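PDB 5YWN: protein induced by osmotic stress from Scheffersomyces stipitis, which probably catalyses the NADPH-dependent reduction of carbonyl compounds to alcohols, haloketones among them, as a short-chain dehydrogenase of the dihydroflavonol-4-reductase subfamily. Local coordinates for residues S35-K38 and G39-L42. The protein carries 1 engineered substitution. Numbering follows the deposited sequence.
Sequences SEEK and GANL. With NAP (NADP nicotinamide-adenine-dinucleotide phosphate), chain B.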
loop_
_atom_site.group_PDB
_atom_site.type_symbol
_atom_site.label_atom_id
_atom_site.label_comp_id
_atom_site.label_asym_id
_atom_site.label_seq_id
_atom_site.Cartn_x
_atom_site.Cartn_y
_atom_site.Cartn_z
ATOM N N SER A 35 12.759 11.447 9.225
ATOM C CA SER A 35 13.738 12.489 9.348
ATOM C C SER A 35 13.244 13.869 8.937
ATOM O O SER A 35 12.389 14.013 8.123
ATOM C CB SER A 35 14.984 12.152 8.551
ATOM O OG SER A 35 14.863 12.558 7.232
ATOM N N GLU A 36 13.922 14.866 9.453
ATOM C CA GLU A 36 13.596 16.211 9.145
ATOM C C GLU A 36 13.726 16.506 7.657
ATOM O O GLU A 36 12.862 17.035 7.103
ATOM C CB GLU A 36 14.507 17.108 9.968
ATOM C CG GLU A 36 14.290 18.571 9.864
ATOM C CD GLU A 36 12.882 19.038 10.103
ATOM O OE1 GLU A 36 12.254 18.647 11.058
ATOM O OE2 GLU A 36 12.422 19.864 9.317
ATOM N N GLU A 37 14.806 16.097 7.037
ATOM C CA GLU A 37 15.003 16.375 5.628
ATOM C C GLU A 37 13.973 15.707 4.765
ATOM O O GLU A 37 13.556 16.247 3.814
ATOM C CB GLU A 37 16.410 16.091 5.142
ATOM C CG GLU A 37 16.625 16.461 3.686
ATOM C CD GLU A 37 16.218 17.893 3.296
ATOM O OE1 GLU A 37 16.710 18.865 3.875
ATOM O OE2 GLU A 37 15.442 18.067 2.374
ATOM N N LYS A 38 13.563 14.532 5.169
ATOM C CA LYS A 38 12.536 13.818 4.484
ATOM C C LYS A 38 11.244 14.624 4.507
ATOM O O LYS A 38 10.566 14.723 3.525
ATOM C CB LYS A 38 12.355 12.423 5.069
ATOM C CG LYS A 38 13.319 11.366 4.584
ATOM C CD LYS A 38 13.155 10.083 5.333
ATOM C CE LYS A 38 14.116 9.010 4.929
ATOM N NZ LYS A 38 14.096 7.796 5.755
ATOM N N GLY A 39 10.928 15.198 5.643
ATOM C CA GLY A 39 9.788 16.053 5.730
ATOM C C GLY A 39 9.894 17.297 4.890
ATOM O O GLY A 39 8.994 17.654 4.201
ATOM N N ALA A 40 11.044 17.911 4.946
ATOM C CA ALA A 40 11.294 19.116 4.222
ATOM C C ALA A 40 11.160 18.879 2.736
ATOM O O ALA A 40 10.601 19.680 2.092
ATOM C CB ALA A 40 12.654 19.683 4.541
ATOM N N ASN A 41 11.636 17.756 2.234
ATOM C CA ASN A 41 11.466 17.478 0.823
ATOM C C ASN A 41 10.020 17.386 0.440
ATOM O O ASN A 41 9.637 17.937 -0.522
ATOM C CB ASN A 41 12.182 16.216 0.402
ATOM C CG ASN A 41 11.935 15.850 -1.045
ATOM O OD1 ASN A 41 12.025 16.671 -1.913
ATOM N ND2 ASN A 41 11.661 14.613 -1.293
ATOM N N LEU A 42 9.220 16.702 1.235
ATOM C CA LEU A 42 7.802 16.569 0.969
ATOM C C LEU A 42 7.083 17.889 0.989
ATOM O O LEU A 42 6.238 18.139 0.187
ATOM C CB LEU A 42 7.170 15.606 1.941
ATOM C CG LEU A 42 7.548 14.139 1.839
ATOM C CD1 LEU A 42 6.815 13.343 2.919
ATOM C CD2 LEU A 42 7.284 13.589 0.471
HETATM P PA NAP B . 7.309 1.699 0.668
HETATM O O1A NAP B . 7.194 2.485 -0.616
HETATM O O2A NAP B . 8.657 1.194 1.124
HETATM O O5B NAP B . 6.672 2.579 1.856
HETATM C C5B NAP B . 7.020 2.320 3.214
HETATM C C4B NAP B . 7.145 3.636 3.973
HETATM O O4B NAP B . 6.965 3.412 5.376
HETATM C C3B NAP B . 8.513 4.269 3.774
HETATM O O3B NAP B . 8.393 5.551 3.149
HETATM C C2B NAP B . 9.126 4.401 5.154
HETATM O O2B NAP B . 9.415 5.764 5.451
HETATM C C1B NAP B . 8.102 3.841 6.130
HETATM N N9A NAP B . 8.681 2.695 6.875
HETATM C C8A NAP B . 9.055 1.518 6.338
HETATM N N7A NAP B . 9.545 0.689 7.295
HETATM C C5A NAP B . 9.488 1.339 8.472
HETATM C C6A NAP B . 9.843 1.041 9.878
HETATM N N6A NAP B . 10.376 -0.155 10.228
HETATM N N1A NAP B . 9.620 2.004 10.800
HETATM C C2A NAP B . 9.092 3.199 10.475
HETATM N N3A NAP B . 8.749 3.530 9.216
HETATM C C4A NAP B . 8.917 2.662 8.190
HETATM O O3 NAP B . 6.303 0.444 0.581
HETATM P PN NAP B . 4.925 0.557 -0.242
HETATM O O1N NAP B . 4.965 -0.444 -1.371
HETATM O O2N NAP B . 4.669 2.016 -0.537
HETATM O O5D NAP B . 3.832 0.062 0.832
HETATM C C5D NAP B . 2.997 1.005 1.502
HETATM C C4D NAP B . 2.096 0.284 2.497
HETATM O O4D NAP B . 1.051 -0.408 1.805
HETATM C C3D NAP B . 2.867 -0.739 3.318
HETATM O O3D NAP B . 2.856 -0.388 4.705
HETATM C C2D NAP B . 2.177 -2.070 3.096
HETATM O O2D NAP B . 1.723 -2.619 4.338
HETATM C C1D NAP B . 1.003 -1.792 2.169
HETATM N N1N NAP B . 1.091 -2.640 0.976
HETATM C C2N NAP B . 1.730 -2.191 -0.112
HETATM C C3N NAP B . 1.826 -2.980 -1.253
HETATM C C7N NAP B . 2.543 -2.469 -2.468
HETATM O O7N NAP B . 2.836 -3.247 -3.360
HETATM N N7N NAP B . 2.842 -1.173 -2.539
HETATM C C4N NAP B . 1.252 -4.242 -1.258
HETATM C C5N NAP B . 0.596 -4.684 -0.119
HETATM C C6N NAP B . 0.529 -3.856 0.995
HETATM P P2B NAP B . 10.850 6.394 5.085
HETATM O O1X NAP B . 11.024 7.511 6.087
HETATM O O2X NAP B . 11.809 5.243 5.262
HETATM O O3X NAP B . 10.690 6.858 3.657
HETATM O O HOH W 1 11.349 12.986 1.183
#
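K38 O is gripped twice: a water donates to it at 3.0 Å from the water oxygen, and L42 N adds a weak bond of 3.3 Å. The same water accepts from N41 ND2 (3.0 Å), so it bridges carbonyl and amide three residues further along the helix; ND2 also bonds E204. L42 CG lies 3.5 Å from K38 O, and its side chain packs on A10 and T11 of a loop and on F50. Upstream, the start of helix 36-46 is held by backbone bonds from G39 N to S35 O, A40 N to E36 O and N41 N to E37 O, the last at 2.9 Å. S35 is the N-cap, its OG accepting from K38 N at 3.1 Å. The carboxylate of E37, its chain bent at chi2 (52°), turns forward along the helix, bringing OE2 to 3.9 Å from A40 CB; K44 gives it a long, weak ion pair. K38 CG is anti to its own carbonyl carbon (chi1 -82°), and the chain beyond runs out extended to the 2'-phosphate of NADP, where NZ donates to O1X at 3.1 Å. Shortening this residue to an alanine takes away NZ and would probably leave O1X without its lysine donor and the phosphate with one positive charge fewer beside it. Helix 36-46 links strands 28-33 and 50-54 in a beta-alpha-beta unit of this Rossmann fold; R34, just ahead of the helix, and T11, from the loop after strand 4-7, also hydrogen-bond NADP. A lysine in the first turn of the helix, its positive charge set against the 2'-phosphate, is consistent with selection of NADP over NAD.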